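Local coordinates for sugar ABC transporter (Sugar-binding protein) (Bacillus halodurans, PDB 4YO7), which binds myo-inositol in the cleft between its two lobes and probably serves as the solute receptor of an ABC-type sugar importer, at residues Asp56-Tyr61 with Val280-Lys285; Val146-Ile151 with Lys285-Thr290; Ile151-Leu156 with Ile309-Val314; Asn235-Ala240 with Asp262-Ala267. All coordinates share one frame; numbering follows the deposited sequence.

Contacts 1, 2 and 3 lie where the chain crosses between the two lobes of a periplasmic-binding-protein fold. Contact 4 lies in one lobe and forms part of the pocket wall. Contacts 1 and 4, their centres about 9 Å apart, both hold the inositol. Contact 1 supplies Asp56, Phe58, Leu59 and Gln282; contact 4 supplies Asn236 and Asp262. Contact 2 touches contact 1 through Gln287 NE2 and Gln282 OE1, 2.9 Å apart, and so stands one shell behind the ligand. Contact 3 shares helix 150-164 with contact 2. It also joins contact 1 through paired strands, with Phe281 N 2.7 Å from Glu312 O. Contacts 2 and 4 do not touch; their nearest atoms are about 8 Å apart.

Contact 1: residues Asp56-Tyr61 with Val280-Lys285; sequences DEFLTY and VFQDAK. With INS (1,2,3,4,5,6-hexahydroxy-cyclohexane), chain F.
The amide of Gln282 lies over one face of the Phe58 ring beside the ligand, at a hinge crossing of this two-lobed solute-binding fold. Gln282 follows strand 279-281 of one lobe and precedes helix 284-299 of the other. Its side chain crosses that of Phe58 at about a right angle, yet the flat groups are nearly parallel, amide and ring planes 15° apart. NE2 of Gln282 sits toward the rim of the ring, 3.5 Å from Phe58 CZ. The backbone O of Gln282 meets the same ring at its edge, 3.3 Å from Phe58 CE1. Ala284 CB packs obliquely on the ring, 3.5 Å from CE1 of Phe58, and also touches Tyr61 CB.

Gln282 has CG anti to its backbone N (chi1 -166°) and stays extended beyond, which carries the amide to the inositol. Gln282 NE2 donates to INS O5 at 3.1 Å, nearly straight, and weakly to O4. OE1 is held by Gln287, which fixes the turn of the amide.

Asp56 grips the ligand with both carboxylate oxygens. INS O1 donates to Asp56 OD2 at 2.7 Å, and INS O2 donates to Asp56 OD1 at 2.8 Å. Asp56 OD1 is also the N-cap acceptor of helix 57-70, taking Leu59 N at 2.9 Å, so capping and ligand binding share one atom. The backbone O of Asp56 accepts Thr60 N and Thr60 OG1 from opposite faces of its plane.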
loop_
_atom_site.group_PDB
_atom_site.type_symbol
_atom_site.label_atom_id
_atom_site.label_comp_id
_atom_site.label_asym_id
_atom_site.label_seq_id
_atom_site.Cartn_x
_atom_site.Cartn_y
_atom_site.Cartn_z
ATOM N N ASP A 56 9.654 -1.646 2.216
ATOM C CA ASP A 56 9.521 -0.198 2.277
ATOM C C ASP A 56 8.840 0.222 3.593
ATOM O O ASP A 56 8.597 -0.627 4.461
ATOM C CB ASP A 56 8.803 0.334 1.025
ATOM C CG ASP A 56 7.379 -0.196 0.843
ATOM O OD1 ASP A 56 6.658 -0.378 1.837
ATOM O OD2 ASP A 56 6.952 -0.378 -0.337
ATOM N N GLU A 57 8.597 1.520 3.766
ATOM C CA GLU A 57 8.162 2.030 5.067
ATOM C C GLU A 57 6.908 1.294 5.561
ATOM O O GLU A 57 6.882 0.771 6.667
ATOM C CB GLU A 57 7.911 3.539 5.010
ATOM C CG GLU A 57 7.665 4.203 6.383
ATOM C CD GLU A 57 8.933 4.472 7.181
ATOM O OE1 GLU A 57 10.052 4.273 6.653
ATOM O OE2 GLU A 57 8.807 4.905 8.345
ATOM N N PHE A 58 5.880 1.237 4.737
ATOM C CA PHE A 58 4.641 0.585 5.131
ATOM C C PHE A 58 4.779 -0.936 5.174
ATOM O O PHE A 58 4.326 -1.591 6.135
ATOM C CB PHE A 58 3.510 1.002 4.193
ATOM C CG PHE A 58 2.223 0.268 4.436
ATOM C CD1 PHE A 58 1.323 0.730 5.391
ATOM C CD2 PHE A 58 1.923 -0.891 3.753
ATOM C CE1 PHE A 58 0.134 0.056 5.630
ATOM C CE2 PHE A 58 0.723 -1.573 4.004
ATOM C CZ PHE A 58 -0.157 -1.084 4.942
ATOM N N LEU A 59 5.422 -1.525 4.165
ATOM C CA LEU A 59 5.440 -2.974 4.066
ATOM C C LEU A 59 6.291 -3.599 5.167
ATOM O O LEU A 59 6.098 -4.759 5.526
ATOM C CB LEU A 59 5.907 -3.421 2.684
ATOM C CG LEU A 59 4.860 -3.266 1.582
ATOM C CD1 LEU A 59 5.494 -3.619 0.261
ATOM C CD2 LEU A 59 3.565 -4.105 1.821
ATOM N N THR A 60 7.205 -2.828 5.738
ATOM C CA THR A 60 7.986 -3.349 6.850
ATOM C C THR A 60 7.078 -3.666 8.027
ATOM O O THR A 60 7.249 -4.688 8.695
ATOM C CB THR A 60 9.101 -2.375 7.268
ATOM O OG1 THR A 60 10.031 -2.272 6.191
ATOM C CG2 THR A 60 9.848 -2.882 8.513
ATOM N N TYR A 61 6.090 -2.810 8.275
ATOM C CA TYR A 61 5.139 -3.079 9.348
ATOM C C TYR A 61 4.321 -4.331 9.023
ATOM O O TYR A 61 4.009 -5.131 9.907
ATOM C CB TYR A 61 4.214 -1.890 9.571
ATOM C CG TYR A 61 4.916 -0.664 10.102
ATOM C CD1 TYR A 61 5.250 -0.557 11.444
ATOM C CD2 TYR A 61 5.257 0.379 9.262
ATOM C CE1 TYR A 61 5.905 0.560 11.927
ATOM C CE2 TYR A 61 5.907 1.496 9.734
ATOM C CZ TYR A 61 6.226 1.583 11.071
ATOM O OH TYR A 61 6.878 2.700 11.564
ATOM N N VAL A 280 -4.749 8.548 5.400
ATOM C CA VAL A 280 -5.743 7.502 5.368
ATOM C C VAL A 280 -5.111 6.222 5.892
ATOM O O VAL A 280 -4.160 5.713 5.314
ATOM C CB VAL A 280 -6.295 7.277 3.950
ATOM C CG1 VAL A 280 -7.393 6.204 3.970
ATOM C CG2 VAL A 280 -6.827 8.580 3.351
ATOM N N PHE A 281 -5.652 5.707 7.003
ATOM C CA PHE A 281 -5.108 4.509 7.625
ATOM C C PHE A 281 -5.291 3.282 6.758
ATOM O O PHE A 281 -6.406 2.963 6.352
ATOM C CB PHE A 281 -5.772 4.304 8.991
ATOM C CG PHE A 281 -5.395 3.014 9.687
ATOM C CD1 PHE A 281 -4.142 2.850 10.254
ATOM C CD2 PHE A 281 -6.327 1.982 9.822
ATOM C CE1 PHE A 281 -3.813 1.666 10.905
ATOM C CE2 PHE A 281 -5.999 0.813 10.477
ATOM C CZ PHE A 281 -4.749 0.661 11.020
ATOM N N GLN A 282 -4.162 2.611 6.488
ATOM C CA GLN A 282 -4.126 1.287 5.893
ATOM C C GLN A 282 -3.562 0.350 6.959
ATOM O O GLN A 282 -2.520 0.608 7.551
ATOM C CB GLN A 282 -3.270 1.244 4.617
ATOM C CG GLN A 282 -3.525 -0.027 3.833
ATOM C CD GLN A 282 -2.704 -0.253 2.598
ATOM O OE1 GLN A 282 -2.901 -1.264 1.933
ATOM N NE2 GLN A 282 -1.772 0.628 2.292
ATOM N N ASP A 283 -4.270 -0.735 7.197
ATOM C CA ASP A 283 -3.996 -1.594 8.342
ATOM C C ASP A 283 -2.928 -2.624 8.002
ATOM O O ASP A 283 -3.244 -3.759 7.619
ATOM C CB ASP A 283 -5.287 -2.267 8.770
ATOM C CG ASP A 283 -5.162 -3.029 10.084
ATOM O OD1 ASP A 283 -4.089 -3.031 10.716
ATOM O OD2 ASP A 283 -6.180 -3.621 10.495
ATOM N N ALA A 284 -1.666 -2.223 8.161
ATOM C CA ALA A 284 -0.542 -3.105 7.881
ATOM C C ALA A 284 -0.576 -4.365 8.749
ATOM O O ALA A 284 -0.349 -5.486 8.244
ATOM C CB ALA A 284 0.785 -2.363 8.084
ATOM N N LYS A 285 -0.844 -4.176 10.044
ATOM C CA LYS A 285 -0.858 -5.291 10.981
ATOM C C LYS A 285 -1.964 -6.275 10.626
ATOM O O LYS A 285 -1.739 -7.481 10.584
ATOM C CB LYS A 285 -1.020 -4.800 12.419
ATOM C CG LYS A 285 -1.021 -5.934 13.446
ATOM C CD LYS A 285 -0.389 -5.512 14.779
ATOM C CE LYS A 285 -0.040 -6.728 15.645
ATOM N NZ LYS A 285 1.222 -7.426 15.198
HETATM C C1 INS F . 3.448 0.023 -1.244
HETATM C C2 INS F . 3.860 1.091 -0.237
HETATM C C3 INS F . 2.720 2.098 -0.093
HETATM C C4 INS F . 1.430 1.417 0.380
HETATM C C5 INS F . 1.049 0.306 -0.620
HETATM C C6 INS F . 2.194 -0.687 -0.762
HETATM O O1 INS F . 4.500 -0.971 -1.392
HETATM O O2 INS F . 4.091 0.444 1.013
HETATM O O3 INS F . 3.167 3.095 0.872
HETATM O O4 INS F . 0.357 2.370 0.398
HETATM O O5 INS F . -0.092 -0.397 -0.097
HETATM O O6 INS F . 1.804 -1.685 -1.783
#

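Contact 2: residues Val146-Ile151 with Lys285-Thr290; sequences VGSESI and KGQGAT
The hinge segment of the two-lobed binding-protein fold that leaves strand 144-147 passes the first turns of helix 284-299, and Gln287 reaches across to Gly147 and Ser148. CG of Gln287 is anti to its carbonyl carbon (chi1 -67°), and the chain beyond is fully extended. This carries the side chain past Gly147 CA, 3.9 Å from Gln287 CD. At the far end Gln287 NE2 gives a weak, bent bond to Ser148 OG, 3.1 Å away. The stronger partners lie outside the two segments. For the Ser148 hydroxyl it is Ile309 O. The Gln287 amide holds Gln282 through NE2 and Asn133 ND2 through OE1, and both those residues bind the inositol, so Gln287 belongs to the second shell. With both ends of the amide engaged, the buried Gln287 is unlikely to flip.

Val146 CG1 packs on the helix backbone, 3.6 Å from Gln287 O, and beside Thr290 CB at 3.9 Å. The Thr290 hydroxyl turns back to its own helix, where OG1 sits 2.7 Å from Gly286 O.

Strand 144-147 runs between strands 129-132 and 307-308 in the parallel sheet of this lobe. Helix 284-299 packs on it here, and helix 57-70 meets Gln287 through Phe58 and Met62.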
loop_
_atom_site.group_PDB
_atom_site.type_symbol
_atom_site.label_atom_id
_atom_site.label_comp_id
_atom_site.label_asym_id
_atom_site.label_seq_id
_atom_site.Cartn_x
_atom_site.Cartn_y
_atom_site.Cartn_z
ATOM N N VAL A 146 -5.956 -10.578 0.417
ATOM C CA VAL A 146 -5.997 -9.894 1.712
ATOM C C VAL A 146 -5.398 -8.510 1.532
ATOM O O VAL A 146 -4.223 -8.378 1.219
ATOM C CB VAL A 146 -5.220 -10.666 2.801
ATOM C CG1 VAL A 146 -5.270 -9.912 4.102
ATOM C CG2 VAL A 146 -5.820 -12.055 2.976
ATOM N N GLY A 147 -6.219 -7.485 1.695
ATOM C CA GLY A 147 -5.760 -6.126 1.473
ATOM C C GLY A 147 -6.892 -5.142 1.578
ATOM O O GLY A 147 -7.892 -5.417 2.206
ATOM N N SER A 148 -6.716 -3.981 0.950
ATOM C CA SER A 148 -7.673 -2.903 1.049
ATOM C C SER A 148 -7.935 -2.333 -0.330
ATOM O O SER A 148 -7.095 -2.414 -1.218
ATOM C CB SER A 148 -7.144 -1.831 1.987
ATOM O OG SER A 148 -6.955 -2.368 3.283
ATOM N N GLU A 149 -9.105 -1.743 -0.501
ATOM C CA GLU A 149 -9.555 -1.323 -1.826
ATOM C C GLU A 149 -9.011 0.062 -2.180
ATOM O O GLU A 149 -9.452 1.070 -1.632
ATOM C CB GLU A 149 -11.080 -1.315 -1.862
ATOM C CG GLU A 149 -11.658 -0.926 -3.213
ATOM C CD GLU A 149 -11.516 -2.039 -4.238
ATOM O OE1 GLU A 149 -11.885 -3.197 -3.919
ATOM O OE2 GLU A 149 -11.038 -1.758 -5.364
ATOM N N SER A 150 -8.050 0.098 -3.092
ATOM C CA SER A 150 -7.275 1.295 -3.329
ATOM C C SER A 150 -8.087 2.530 -3.669
ATOM O O SER A 150 -7.797 3.613 -3.151
ATOM C CB SER A 150 -6.284 1.028 -4.463
ATOM O OG SER A 150 -5.371 0.030 -4.075
ATOM N N ILE A 151 -9.086 2.392 -4.538
ATOM C CA ILE A 151 -9.818 3.583 -4.960
ATOM C C ILE A 151 -10.515 4.240 -3.765
ATOM O O ILE A 151 -10.657 5.469 -3.754
ATOM C CB ILE A 151 -10.840 3.283 -6.064
ATOM C CG1 ILE A 151 -11.354 4.591 -6.663
ATOM C CG2 ILE A 151 -11.946 2.407 -5.550
ATOM C CD1 ILE A 151 -12.118 4.444 -7.928
ATOM N N LYS A 285 -0.844 -4.176 10.044
ATOM C CA LYS A 285 -0.858 -5.291 10.981
ATOM C C LYS A 285 -1.964 -6.275 10.626
ATOM O O LYS A 285 -1.739 -7.481 10.584
ATOM C CB LYS A 285 -1.020 -4.800 12.419
ATOM C CG LYS A 285 -1.021 -5.934 13.446
ATOM C CD LYS A 285 -0.389 -5.512 14.779
ATOM C CE LYS A 285 -0.040 -6.728 15.645
ATOM N NZ LYS A 285 1.222 -7.426 15.198
ATOM N N GLY A 286 -3.151 -5.755 10.349
ATOM C CA GLY A 286 -4.272 -6.576 9.927
ATOM C C GLY A 286 -4.007 -7.343 8.641
ATOM O O GLY A 286 -4.274 -8.540 8.552
ATOM N N GLN A 287 -3.470 -6.662 7.638
ATOM C CA GLN A 287 -3.122 -7.341 6.403
ATOM C C GLN A 287 -2.100 -8.446 6.614
ATOM O O GLN A 287 -2.269 -9.552 6.098
ATOM C CB GLN A 287 -2.612 -6.340 5.364
ATOM C CG GLN A 287 -3.701 -5.381 4.889
ATOM C CD GLN A 287 -3.195 -4.393 3.864
ATOM O OE1 GLN A 287 -2.061 -4.479 3.408
ATOM N NE2 GLN A 287 -4.030 -3.443 3.519
ATOM N N GLY A 288 -1.043 -8.166 7.379
ATOM C CA GLY A 288 -0.011 -9.162 7.587
ATOM C C GLY A 288 -0.489 -10.359 8.397
ATOM O O GLY A 288 -0.300 -11.500 7.974
ATOM N N ALA A 289 -1.144 -10.120 9.536
ATOM C CA ALA A 289 -1.642 -11.215 10.377
ATOM C C ALA A 289 -2.689 -12.021 9.648
ATOM O O ALA A 289 -2.671 -13.252 9.684
ATOM C CB ALA A 289 -2.217 -10.690 11.675
ATOM N N THR A 290 -3.585 -11.336 8.949
ATOM C CA THR A 290 -4.656 -12.046 8.259
ATOM C C THR A 290 -4.129 -12.877 7.093
ATOM O O THR A 290 -4.612 -14.001 6.858
ATOM C CB THR A 290 -5.753 -11.070 7.774
ATOM O OG1 THR A 290 -6.279 -10.348 8.896
ATOM C CG2 THR A 290 -6.898 -11.824 7.140
#

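Contact 3: residues Ile151-Leu156 with Ile309-Val314; sequences IQSGLL and IPYELV
Gln152 OE1 accepts two hydrogens at a hinge crossing of the binding-protein fold, where residues 309-311 run from strand 307-308 of one lobe to strand 312-314 at the other. Tyr311 N donates to Gln152 OE1 at 3.1 Å and 159°, from well above the amide plane. A water also donates to OE1 and to Ile309 O, 2.8 Å from the water oxygen. Helix 150-164 is thus tied to the crossing backbone directly and through solvent.

The ring of Tyr311 lies flat against the next residue of the helix. Ser153 CB stands 3.3 Å above the Tyr311 ring centroid, almost exactly on the ring normal, a CH-pi contact. The Ser153 hydroxyl has its main partner in Ser150 O. Tyr311 OH bonds to Arg186 NH2, so the ring places a hydroxyl behind a residue that holds the inositol. Without the ring, as with an alanine at Tyr311, Ser153 CB is likely to lose its packing partner and the Arg186 guanidinium one of its anchors.

Leu156 completes the packing. With chi1 at -74°, it turns its CG to the side of its backbone N, which brings Leu156 CD1 alongside Tyr311 CB at 4.0 Å. Leu313 CD1 rests on the helix backbone, 3.8 Å from Leu156 O.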
loop_
_atom_site.group_PDB
_atom_site.type_symbol
_atom_site.label_atom_id
_atom_site.label_comp_id
_atom_site.label_asym_id
_atom_site.label_seq_id
_atom_site.Cartn_x
_atom_site.Cartn_y
_atom_site.Cartn_z
ATOM N N ILE A 151 -9.086 2.392 -4.538
ATOM C CA ILE A 151 -9.818 3.583 -4.960
ATOM C C ILE A 151 -10.515 4.240 -3.765
ATOM O O ILE A 151 -10.657 5.469 -3.754
ATOM C CB ILE A 151 -10.840 3.283 -6.064
ATOM C CG1 ILE A 151 -11.354 4.591 -6.663
ATOM C CG2 ILE A 151 -11.946 2.407 -5.550
ATOM C CD1 ILE A 151 -12.118 4.444 -7.928
ATOM N N GLN A 152 -10.903 3.435 -2.764
ATOM C CA GLN A 152 -11.552 3.935 -1.541
ATOM C C GLN A 152 -10.605 4.910 -0.820
ATOM O O GLN A 152 -11.041 5.966 -0.326
ATOM C CB GLN A 152 -11.969 2.764 -0.606
ATOM C CG GLN A 152 -12.386 3.163 0.846
ATOM C CD GLN A 152 -12.801 1.974 1.783
ATOM O OE1 GLN A 152 -11.988 1.111 2.171
ATOM N NE2 GLN A 152 -14.072 1.974 2.179
ATOM N N SER A 153 -9.316 4.586 -0.759
ATOM C CA SER A 153 -8.390 5.501 -0.089
ATOM C C SER A 153 -8.216 6.827 -0.856
ATOM O O SER A 153 -8.118 7.897 -0.229
ATOM C CB SER A 153 -7.029 4.837 0.166
ATOM O OG SER A 153 -6.260 4.551 -0.975
ATOM N N GLY A 154 -8.208 6.779 -2.192
ATOM C CA GLY A 154 -8.108 8.002 -2.976
ATOM C C GLY A 154 -9.369 8.846 -2.860
ATOM O O GLY A 154 -9.300 10.079 -2.777
ATOM N N LEU A 155 -10.530 8.186 -2.795
ATOM C CA LEU A 155 -11.800 8.891 -2.601
ATOM C C LEU A 155 -11.867 9.543 -1.214
ATOM O O LEU A 155 -12.242 10.711 -1.090
ATOM C CB LEU A 155 -12.974 7.942 -2.795
ATOM C CG LEU A 155 -13.243 7.417 -4.203
ATOM C CD1 LEU A 155 -14.170 6.224 -4.146
ATOM C CD2 LEU A 155 -13.866 8.490 -5.067
ATOM N N LEU A 156 -11.471 8.815 -0.180
ATOM C CA LEU A 156 -11.529 9.339 1.193
ATOM C C LEU A 156 -10.596 10.521 1.346
ATOM O O LEU A 156 -10.968 11.543 1.916
ATOM C CB LEU A 156 -11.166 8.253 2.206
ATOM C CG LEU A 156 -12.201 7.163 2.475
ATOM C CD1 LEU A 156 -11.549 6.030 3.281
ATOM C CD2 LEU A 156 -13.447 7.700 3.217
ATOM N N ILE A 309 -9.964 -5.260 4.155
ATOM C CA ILE A 309 -9.917 -4.469 5.364
ATOM C C ILE A 309 -10.132 -3.003 4.994
ATOM O O ILE A 309 -9.498 -2.506 4.062
ATOM C CB ILE A 309 -8.570 -4.664 6.083
ATOM C CG1 ILE A 309 -8.333 -6.166 6.311
ATOM C CG2 ILE A 309 -8.557 -3.868 7.386
ATOM C CD1 ILE A 309 -6.954 -6.530 6.845
ATOM N N PRO A 310 -11.032 -2.303 5.712
ATOM C CA PRO A 310 -11.330 -0.931 5.298
ATOM C C PRO A 310 -10.175 0.031 5.496
ATOM O O PRO A 310 -9.397 -0.103 6.427
ATOM C CB PRO A 310 -12.493 -0.517 6.206
ATOM C CG PRO A 310 -13.038 -1.762 6.753
ATOM C CD PRO A 310 -11.919 -2.756 6.802
ATOM N N TYR A 311 -10.071 0.980 4.581
ATOM C CA TYR A 311 -9.316 2.194 4.799
ATOM C C TYR A 311 -10.107 3.133 5.734
ATOM O O TYR A 311 -11.343 3.111 5.714
ATOM C CB TYR A 311 -9.066 2.907 3.480
ATOM C CG TYR A 311 -7.944 2.400 2.609
ATOM C CD1 TYR A 311 -6.623 2.680 2.923
ATOM C CD2 TYR A 311 -8.207 1.724 1.436
ATOM C CE1 TYR A 311 -5.590 2.286 2.099
ATOM C CE2 TYR A 311 -7.176 1.310 0.602
ATOM C CZ TYR A 311 -5.868 1.611 0.948
ATOM O OH TYR A 311 -4.838 1.241 0.129
ATOM N N GLU A 312 -9.416 3.955 6.529
ATOM C CA GLU A 312 -10.080 4.907 7.438
ATOM C C GLU A 312 -9.448 6.290 7.360
ATOM O O GLU A 312 -8.236 6.437 7.502
ATOM C CB GLU A 312 -10.026 4.399 8.886
ATOM C CG GLU A 312 -10.557 2.973 9.065
ATOM C CD GLU A 312 -10.448 2.457 10.492
ATOM O OE1 GLU A 312 -10.400 3.270 11.438
ATOM O OE2 GLU A 312 -10.423 1.220 10.670
ATOM N N LEU A 313 -10.274 7.313 7.173
ATOM C CA LEU A 313 -9.781 8.683 7.104
ATOM C C LEU A 313 -9.163 9.098 8.427
ATOM O O LEU A 313 -9.751 8.877 9.486
ATOM C CB LEU A 313 -10.910 9.649 6.746
ATOM C CG LEU A 313 -10.528 11.126 6.658
ATOM C CD1 LEU A 313 -9.570 11.391 5.489
ATOM C CD2 LEU A 313 -11.777 11.984 6.541
ATOM N N VAL A 314 -7.984 9.714 8.366
ATOM C CA VAL A 314 -7.336 10.248 9.559
ATOM C C VAL A 314 -7.109 11.754 9.420
ATOM O O VAL A 314 -6.538 12.224 8.419
ATOM C CB VAL A 314 -5.981 9.568 9.831
ATOM C CG1 VAL A 314 -5.412 10.047 11.178
ATOM C CG2 VAL A 314 -6.117 8.046 9.801
HETATM O O HOH W 1 -10.885 -1.775 1.719
#

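Contact 4: residues Asn235-Ala240 with Asp262-Ala267; sequences NNDEMA and DATPAA. With INS (1,2,3,4,5,6-hexahydroxy-cyclohexane), chain F.
Asn236 and Asp262 converge on one inositol hydroxyl. Asn236 ND2 donates to INS O3 at 2.9 Å, almost straight at 173°, and INS O3 in turn donates to Asp262 OD1 at 2.6 Å. The second carboxylate oxygen, Asp262 OD2, accepts from INS O4, also at 2.6 Å. The carboxylate therefore clasps two neighbouring hydroxyls.

A water behind this shell donates to Asp262 OD1 and accepts from Glu238 N. Asn236 is the N-cap of helix 237-249: its OD1 takes Met239 N (a selenomethionine) at 3.1 Å. Both ligand-binding residues sit in loops that follow parallel strands of this lobe, 231-234 and 257-259, and lead into helices, as is usual for alpha/beta folds of this type. Thr264 caps the second helix through Ala267 N.

Asp237, at the start of helix 237-249, ties that helix to the loop 262-264. Asp237 OD2 receives Thr264 N at 3.1 Å, nearly along the C-O axis. OD1 bonds to Thr279 OG1. Trading Asp237 for an alanine is likely to leave Thr264 N and Thr279 OG1 each without this partner. The Asp237 side chain also packs against the second helix, with Asp237 CB 3.7 Å from Ala267 CB.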
loop_
_atom_site.group_PDB
_atom_site.type_symbol
_atom_site.label_atom_id
_atom_site.label_comp_id
_atom_site.label_asym_id
_atom_site.label_seq_id
_atom_site.Cartn_x
_atom_site.Cartn_y
_atom_site.Cartn_z
ATOM N N ASN A 235 -0.173 9.696 -3.417
ATOM C CA ASN A 235 -0.627 8.321 -3.307
ATOM C C ASN A 235 -0.121 7.592 -2.034
ATOM O O ASN A 235 -0.653 6.515 -1.702
ATOM C CB ASN A 235 -0.167 7.484 -4.513
ATOM C CG ASN A 235 -0.917 7.740 -5.831
ATOM O OD1 ASN A 235 -0.528 7.146 -6.862
ATOM N ND2 ASN A 235 -1.955 8.576 -5.841
ATOM N N ASN A 236 0.960 8.063 -1.392
ATOM C CA ASN A 236 1.297 7.530 -0.076
ATOM C C ASN A 236 1.962 8.547 0.821
ATOM O O ASN A 236 2.322 9.650 0.402
ATOM C CB ASN A 236 2.173 6.254 -0.180
ATOM C CG ASN A 236 3.660 6.518 -0.429
ATOM O OD1 ASN A 236 4.077 7.579 -0.892
ATOM N ND2 ASN A 236 4.475 5.491 -0.141
ATOM N N ASP A 237 2.101 8.165 2.075
ATOM C CA ASP A 237 2.638 9.067 3.081
ATOM C C ASP A 237 4.098 9.416 2.854
ATOM O O ASP A 237 4.496 10.560 3.107
ATOM C CB ASP A 237 2.490 8.459 4.493
ATOM C CG ASP A 237 1.070 8.515 5.025
ATOM O OD1 ASP A 237 0.284 9.398 4.594
ATOM O OD2 ASP A 237 0.738 7.694 5.919
ATOM N N GLU A 238 4.903 8.466 2.383
ATOM C CA GLU A 238 6.318 8.767 2.182
ATOM C C GLU A 238 6.495 9.938 1.217
ATOM O O GLU A 238 7.283 10.843 1.479
ATOM C CB GLU A 238 7.080 7.545 1.674
ATOM C CG GLU A 238 7.391 6.548 2.762
ATOM C CD GLU A 238 8.285 7.150 3.872
ATOM O OE1 GLU A 238 9.454 7.458 3.585
ATOM O OE2 GLU A 238 7.817 7.325 5.024
HETATM N N MSE A 239 5.759 9.942 0.109
HETATM C CA MSE A 239 5.895 11.057 -0.836
HETATM C C MSE A 239 5.428 12.372 -0.229
HETATM O O MSE A 239 6.076 13.413 -0.425
HETATM C CB MSE A 239 5.147 10.768 -2.136
HETATM C CG MSE A 239 5.833 9.667 -2.917
HETATM SE SE MSE A 239 4.945 9.299 -4.606
HETATM C CE MSE A 239 3.159 8.851 -3.995
ATOM N N ALA A 240 4.331 12.321 0.527
ATOM C CA ALA A 240 3.800 13.513 1.190
ATOM C C ALA A 240 4.818 14.077 2.158
ATOM O O ALA A 240 4.997 15.285 2.231
ATOM C CB ALA A 240 2.495 13.194 1.902
ATOM N N ASP A 262 -1.729 5.953 4.167
ATOM C CA ASP A 262 -1.161 4.809 4.906
ATOM C C ASP A 262 -1.356 5.013 6.414
ATOM O O ASP A 262 -1.608 4.067 7.136
ATOM C CB ASP A 262 0.333 4.577 4.651
ATOM C CG ASP A 262 0.634 3.870 3.321
ATOM O OD1 ASP A 262 1.790 3.993 2.875
ATOM O OD2 ASP A 262 -0.260 3.212 2.726
ATOM N N ALA A 263 -1.193 6.255 6.873
ATOM C CA ALA A 263 -1.176 6.597 8.300
ATOM C C ALA A 263 -0.071 5.827 9.024
ATOM O O ALA A 263 -0.287 5.239 10.094
ATOM C CB ALA A 263 -2.528 6.336 8.957
ATOM N N THR A 264 1.120 5.846 8.441
ATOM C CA THR A 264 2.285 5.290 9.119
ATOM C C THR A 264 2.612 6.112 10.365
ATOM O O THR A 264 2.171 7.252 10.512
ATOM C CB THR A 264 3.535 5.286 8.239
ATOM O OG1 THR A 264 3.827 6.632 7.852
ATOM C CG2 THR A 264 3.351 4.411 7.010
ATOM N N PRO A 265 3.399 5.529 11.274
ATOM C CA PRO A 265 3.785 6.343 12.423
ATOM C C PRO A 265 4.496 7.645 12.048
ATOM O O PRO A 265 4.252 8.662 12.701
ATOM C CB PRO A 265 4.706 5.400 13.201
ATOM C CG PRO A 265 4.109 4.054 12.967
ATOM C CD PRO A 265 3.689 4.099 11.496
ATOM N N ALA A 266 5.352 7.615 11.028
ATOM C CA ALA A 266 6.009 8.827 10.553
ATOM C C ALA A 266 4.975 9.864 10.125
ATOM O O ALA A 266 5.133 11.036 10.396
ATOM C CB ALA A 266 6.949 8.517 9.398
ATOM N N ALA A 267 3.930 9.426 9.432
ATOM C CA ALA A 267 2.902 10.333 8.959
ATOM C C ALA A 267 2.112 10.917 10.121
ATOM O O ALA A 267 1.784 12.101 10.134
ATOM C CB ALA A 267 1.967 9.599 8.002
HETATM C C1 INS F . 3.448 0.023 -1.244
HETATM C C2 INS F . 3.860 1.091 -0.237
HETATM C C3 INS F . 2.720 2.098 -0.093
HETATM C C4 INS F . 1.430 1.417 0.380
HETATM C C5 INS F . 1.049 0.306 -0.620
HETATM C C6 INS F . 2.194 -0.687 -0.762
HETATM O O1 INS F . 4.500 -0.971 -1.392
HETATM O O2 INS F . 4.091 0.444 1.013
HETATM O O3 INS F . 3.167 3.095 0.872
HETATM O O4 INS F . 0.357 2.370 0.398
HETATM O O5 INS F . -0.092 -0.397 -0.097
HETATM O O6 INS F . 1.804 -1.685 -1.783
HETATM O O HOH W 2 4.097 5.420 3.351
HETATM O O HOH W 3 5.250 6.791 5.601
#